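Local coordinates for antifreeze protein (Uncultured bacterium, PDB 6EIO) that binds ice through two of its faces and so probably restrains the growth of ice crystals, at residues T125-V130 and A152-T157; V106-N111 and G120-T125. All coordinates share one frame; numbering follows the deposited sequence. Where two conformers were deposited one is given.

Both interactions join neighbouring rungs of the ice-binding-like beta-solenoid, and their centres lie about 9 Å apart. Interaction 2 comes first along the chain, pairing 106-111 with 120-125; interaction 1 follows, pairing 125-130 with 152-157, and T125 belongs to both. The coil made by strands 120-124 and 128-130 sits between two others: 106-111 on one flank, and strands 147-151 and 155-157 on the other. Interaction 2 mostly joins strands 106-107 and 120-124, whereas interaction 1 belongs to the next sheet round the coil, where strand 128-130 runs between 110-111 and 155-157. A probable hydrogen bond from G110 N to S127 O ties the two contacts. Repeated parallel pairing builds the solenoid's flat sides.

Interaction 1 of 2, residues T125-V130 and A152-T157; sequences TSSLAV and ASTLTT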
loop_
_atom_site.group_PDB
_atom_site.type_symbol
_atom_site.label_atom_id
_atom_site.label_comp_id
_atom_site.label_asym_id
_atom_site.label_seq_id
_atom_site.Cartn_x
_atom_site.Cartn_y
_atom_site.Cartn_z
ATOM N N THR A 125 -9.868 -7.976 11.835
ATOM C CA THR A 125 -9.266 -9.005 12.669
ATOM C C THR A 125 -9.016 -10.298 11.902
ATOM O O THR A 125 -8.540 -11.268 12.495
ATOM C CB THR A 125 -10.149 -9.299 13.886
ATOM O OG1 THR A 125 -11.425 -9.749 13.427
ATOM C CG2 THR A 125 -10.312 -8.057 14.762
ATOM N N SER A 126 -9.359 -10.337 10.621
ATOM C CA SER A 126 -9.104 -11.490 9.762
ATOM C C SER A 126 -8.639 -10.957 8.400
ATOM O O SER A 126 -8.252 -9.789 8.262
ATOM C CB SER A 126 -10.355 -12.384 9.720
ATOM O OG SER A 126 -11.481 -11.657 9.266
ATOM N N SER A 127 -8.688 -11.795 7.375
ATOM C CA SER A 127 -8.232 -11.346 6.071
ATOM C C SER A 127 -9.208 -10.329 5.485
ATOM O O SER A 127 -10.426 -10.399 5.688
ATOM C CB SER A 127 -8.094 -12.525 5.108
ATOM O OG SER A 127 -6.991 -13.355 5.441
ATOM N N LEU A 128 -8.643 -9.362 4.747
ATOM C CA LEU A 128 -9.407 -8.326 4.073
ATOM C C LEU A 128 -9.205 -8.516 2.574
ATOM O O LEU A 128 -8.086 -8.794 2.128
ATOM C CB LEU A 128 -8.925 -6.937 4.499
ATOM C CG LEU A 128 -9.864 -5.783 4.152
ATOM C CD1 LEU A 128 -11.143 -5.852 4.968
ATOM C CD2 LEU A 128 -9.149 -4.464 4.390
ATOM N N ALA A 129 -10.281 -8.384 1.801
ATOM C CA ALA A 129 -10.207 -8.691 0.380
ATOM C C ALA A 129 -11.090 -7.749 -0.410
ATOM O O ALA A 129 -12.085 -7.251 0.092
ATOM C CB ALA A 129 -10.652 -10.128 0.111
ATOM N N VAL A 130 -10.715 -7.514 -1.652
ATOM C CA VAL A 130 -11.636 -6.974 -2.636
ATOM C C VAL A 130 -11.883 -8.121 -3.609
ATOM O O VAL A 130 -11.044 -8.413 -4.465
ATOM C CB VAL A 130 -11.087 -5.719 -3.328
ATOM C CG1 VAL A 130 -12.183 -5.050 -4.116
ATOM C CG2 VAL A 130 -10.473 -4.753 -2.309
ATOM N N ALA A 152 -5.196 -7.797 10.338
ATOM C CA ALA A 152 -4.543 -8.797 11.190
ATOM C C ALA A 152 -3.969 -9.975 10.421
ATOM O O ALA A 152 -3.111 -10.682 10.955
ATOM C CB ALA A 152 -5.546 -9.351 12.197
ATOM N N SER A 153 -4.340 -10.122 9.158
ATOM C CA SER A 153 -3.972 -11.268 8.357
ATOM C C SER A 153 -3.496 -10.776 6.986
ATOM O O SER A 153 -2.613 -9.911 6.900
ATOM C CB SER A 153 -5.146 -12.251 8.301
ATOM O OG SER A 153 -4.710 -13.437 7.676
ATOM N N THR A 154 -4.054 -11.336 5.924
ATOM C CA THR A 154 -3.691 -10.997 4.557
ATOM C C THR A 154 -4.628 -9.963 3.949
ATOM O O THR A 154 -5.761 -9.767 4.388
ATOM C CB THR A 154 -3.685 -12.258 3.683
ATOM O OG1 THR A 154 -5.009 -12.801 3.668
ATOM C CG2 THR A 154 -2.697 -13.301 4.173
ATOM N N LEU A 155 -4.113 -9.333 2.893
ATOM C CA LEU A 155 -4.854 -8.408 2.041
ATOM C C LEU A 155 -4.780 -8.941 0.615
ATOM O O LEU A 155 -3.674 -9.110 0.096
ATOM C CB LEU A 155 -4.206 -7.019 2.104
ATOM C CG LEU A 155 -4.743 -5.984 1.107
ATOM C CD1 LEU A 155 -6.219 -5.697 1.300
ATOM C CD2 LEU A 155 -3.920 -4.700 1.235
ATOM N N THR A 156 -5.924 -9.183 -0.026
ATOM C CA THR A 156 -5.911 -9.758 -1.362
ATOM C C THR A 156 -6.989 -9.131 -2.230
ATOM O O THR A 156 -7.977 -8.568 -1.757
ATOM C CB THR A 156 -6.106 -11.272 -1.364
ATOM O OG1 THR A 156 -7.397 -11.579 -0.840
ATOM C CG2 THR A 156 -5.018 -11.951 -0.572
ATOM N N THR A 157 -6.774 -9.264 -3.544
ATOM C CA THR A 157 -7.786 -8.915 -4.526
ATOM C C THR A 157 -7.874 -10.021 -5.574
ATOM O O THR A 157 -6.879 -10.646 -5.939
ATOM C CB THR A 157 -7.496 -7.576 -5.228
ATOM O OG1 THR A 157 -6.282 -7.693 -5.962
ATOM C CG2 THR A 157 -7.358 -6.444 -4.218
HETATM O O HOH W 1 -7.143 -11.539 2.032
#
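The flat groups between L128 and T154-T156 are peptide units: those of 128-130 bond to those of 154-156, as strands 128-130 and 155-157 run parallel. L128 N reaches T154 O at 2.9 Å, with an almost straight N-H...O angle of 167°. L128 O then takes T156 N at 3.1 Å, and V130 N closes the series on T156 O. This ladder is the rung-to-rung pairing of the ice-binding-like beta-solenoid. On the sheet face carrying A129 and T156 lies water 1, which donates to L128 O (2.9 Å) and is also bonded to T154 OG1 and T156 OG1. Both threonines have chi1 near 60° (62° and 63°), which turns the two hydroxyls to one water, while small A129 lets T156 stand close beside it. T154 OG1 has a second partner, S127 OG, at 2.7 Å; a hydroxyl from each lead-in loop adds a side-chain link ahead of the backbone ladder. There too, A152 CB rests on T125 O at 3.6 Å. The face with L128, V130, L155 and T157 turns to the solenoid interior. V130 and T157 run alongside each other into it, with V130 CB 3.9 Å from T157 CG2. Threonine suits this buried place because its methyl packs while OG1 bonds to T188 OG1 and G185 N. Leucines fill the interior: L128 packs on I149, I151 and W176, and L155 on W176, V178 and F184. Within its sheet, strand 128-130 is flanked by 110-111 and 155-157, and the latter is followed by 182-184.

Interaction 2 of 2, residues V106-N111 and G120-T125; sequences VTISGN and GLYKST
Three backbone hydrogen bonds link V106-I108 to L121-K123 in parallel register. V106 N gives a nearly straight bond to L121 O (3.0 Å). V106 O receives K123 N at 2.9 Å. I108 N binds K123 O from 45° out of the carbonyl plane. That skewed last bond marks where the pairing ends: I108 O comes close to S124 CA, and G110, whose positive phi favours glycine, begins strand 110-111. The turn is a corner of the beta-solenoid of ice-binding-like proteins, in which one rung stacks on the next while the chain passes from one flat side to another. Apolar contacts gather on the inward face. V106 flanks the Y122 ring, its CB 3.9 Å from Y122 CD2, and I108 comes in from a different direction, laying CD1 3.8 Å from Y122 CB. A chi1 of 56° sets I108 CG1 astride N and C and swings CD1 to the tyrosine. The tyrosine combines a broad ring for this packing with a hydroxyl that bonds to T118 O; an alanine here would probably leave V106 without its flat neighbour and the T118 carbonyl without that donor. Among polar groups, serine suits S124 because its short side chain fits beside S109, OG 3.3 Å from S109 CB, and its buried OG is satisfied by S126 O. Toward the outside, water 2 is bonded to T125 OG1 at 2.9 Å and weakly to S109 OG.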
loop_
_atom_site.group_PDB
_atom_site.type_symbol
_atom_site.label_atom_id
_atom_site.label_comp_id
_atom_site.label_asym_id
_atom_site.label_seq_id
_atom_site.Cartn_x
_atom_site.Cartn_y
_atom_site.Cartn_z
ATOM N N VAL A 106 -13.805 1.727 13.177
ATOM C CA VAL A 106 -14.773 0.829 12.573
ATOM C C VAL A 106 -14.127 -0.507 12.257
ATOM O O VAL A 106 -13.073 -0.554 11.616
ATOM C CB VAL A 106 -15.393 1.494 11.335
ATOM C CG1 VAL A 106 -16.241 0.530 10.530
ATOM C CG2 VAL A 106 -16.230 2.688 11.775
ATOM N N THR A 107 -14.786 -1.583 12.653
ATOM C CA THR A 107 -14.359 -2.918 12.273
ATOM C C THR A 107 -14.969 -3.304 10.928
ATOM O O THR A 107 -16.163 -3.121 10.678
ATOM C CB THR A 107 -14.714 -3.926 13.352
ATOM O OG1 THR A 107 -16.120 -3.898 13.566
ATOM C CG2 THR A 107 -14.000 -3.575 14.619
ATOM N N ILE A 108 -14.114 -3.799 10.045
ATOM C CA ILE A 108 -14.483 -4.326 8.731
ATOM C C ILE A 108 -13.629 -5.563 8.541
ATOM O O ILE A 108 -12.481 -5.576 8.975
ATOM C CB ILE A 108 -14.194 -3.345 7.530
ATOM C CG1 ILE A 108 -12.715 -2.913 7.489
ATOM C CG2 ILE A 108 -15.134 -2.140 7.534
ATOM C CD1 ILE A 108 -12.333 -2.057 6.272
ATOM N N SER A 109 -14.103 -6.536 7.774
ATOM C CA SER A 109 -13.262 -7.683 7.446
ATOM C C SER A 109 -13.820 -8.352 6.206
ATOM O O SER A 109 -14.930 -8.066 5.760
ATOM C CB SER A 109 -13.149 -8.673 8.598
ATOM O OG SER A 109 -14.410 -9.269 8.813
ATOM N N GLY A 110 -13.033 -9.268 5.660
ATOM C CA GLY A 110 -13.509 -10.025 4.535
ATOM C C GLY A 110 -13.639 -9.179 3.279
ATOM O O GLY A 110 -12.896 -8.228 3.051
ATOM N N ASN A 111 -14.579 -9.561 2.431
ATOM C CA ASN A 111 -14.780 -8.847 1.179
ATOM C C ASN A 111 -15.362 -7.465 1.449
ATOM O O ASN A 111 -16.439 -7.343 2.040
ATOM C CB ASN A 111 -15.718 -9.638 0.283
ATOM C CG ASN A 111 -16.047 -8.903 -0.988
ATOM O OD1 ASN A 111 -15.187 -8.279 -1.612
ATOM N ND2 ASN A 111 -17.301 -8.981 -1.393
ATOM N N GLY A 120 -11.000 7.890 8.287
ATOM C CA GLY A 120 -10.812 7.422 9.650
ATOM C C GLY A 120 -9.997 6.153 9.714
ATOM O O GLY A 120 -9.118 5.917 8.869
ATOM N N LEU A 121 -10.270 5.370 10.755
ATOM C CA LEU A 121 -9.490 4.209 11.156
ATOM C C LEU A 121 -10.378 2.975 11.073
ATOM O O LEU A 121 -11.498 2.966 11.619
ATOM C CB LEU A 121 -9.007 4.406 12.597
ATOM C CG LEU A 121 -8.133 3.290 13.176
ATOM C CD1 LEU A 121 -6.861 3.081 12.379
ATOM C CD2 LEU A 121 -7.812 3.606 14.629
ATOM N N TYR A 122 -9.858 1.936 10.423
ATOM C CA TYR A 122 -10.557 0.681 10.207
ATOM C C TYR A 122 -9.678 -0.457 10.685
ATOM O O TYR A 122 -8.456 -0.424 10.485
ATOM C CB TYR A 122 -10.845 0.482 8.723
ATOM C CG TYR A 122 -11.795 1.514 8.169
ATOM C CD1 TYR A 122 -11.337 2.735 7.660
ATOM C CD2 TYR A 122 -13.162 1.290 8.188
ATOM C CE1 TYR A 122 -12.214 3.684 7.168
ATOM C CE2 TYR A 122 -14.051 2.225 7.701
ATOM C CZ TYR A 122 -13.575 3.420 7.177
ATOM O OH TYR A 122 -14.492 4.311 6.690
ATOM N N LYS A 123 -10.305 -1.479 11.266
ATOM C CA LYS A 123 -9.579 -2.643 11.753
ATOM C C LYS A 123 -10.259 -3.927 11.297
ATOM O O LYS A 123 -11.447 -4.148 11.568
ATOM C CB LYS A 123 -9.494 -2.635 13.275
ATOM C CG LYS A 123 -8.767 -3.825 13.849
ATOM C CD LYS A 123 -8.640 -3.718 15.356
ATOM C CE LYS A 123 -7.668 -4.752 15.903
ATOM N NZ LYS A 123 -6.301 -4.612 15.305
ATOM N N SER A 124 -9.476 -4.777 10.645
ATOM C CA SER A 124 -9.880 -6.125 10.269
ATOM C C SER A 124 -9.128 -7.125 11.129
ATOM O O SER A 124 -7.896 -7.142 11.146
ATOM C CB SER A 124 -9.577 -6.384 8.796
ATOM O OG SER A 124 -10.011 -7.682 8.420
ATOM N N THR A 125 -9.868 -7.976 11.835
ATOM C CA THR A 125 -9.266 -9.005 12.669
ATOM C C THR A 125 -9.016 -10.298 11.902
ATOM O O THR A 125 -8.540 -11.268 12.495
ATOM C CB THR A 125 -10.149 -9.299 13.886
ATOM O OG1 THR A 125 -11.425 -9.749 13.427
ATOM C CG2 THR A 125 -10.312 -8.057 14.762
HETATM O O HOH W 2 -13.056 -11.087 11.447
#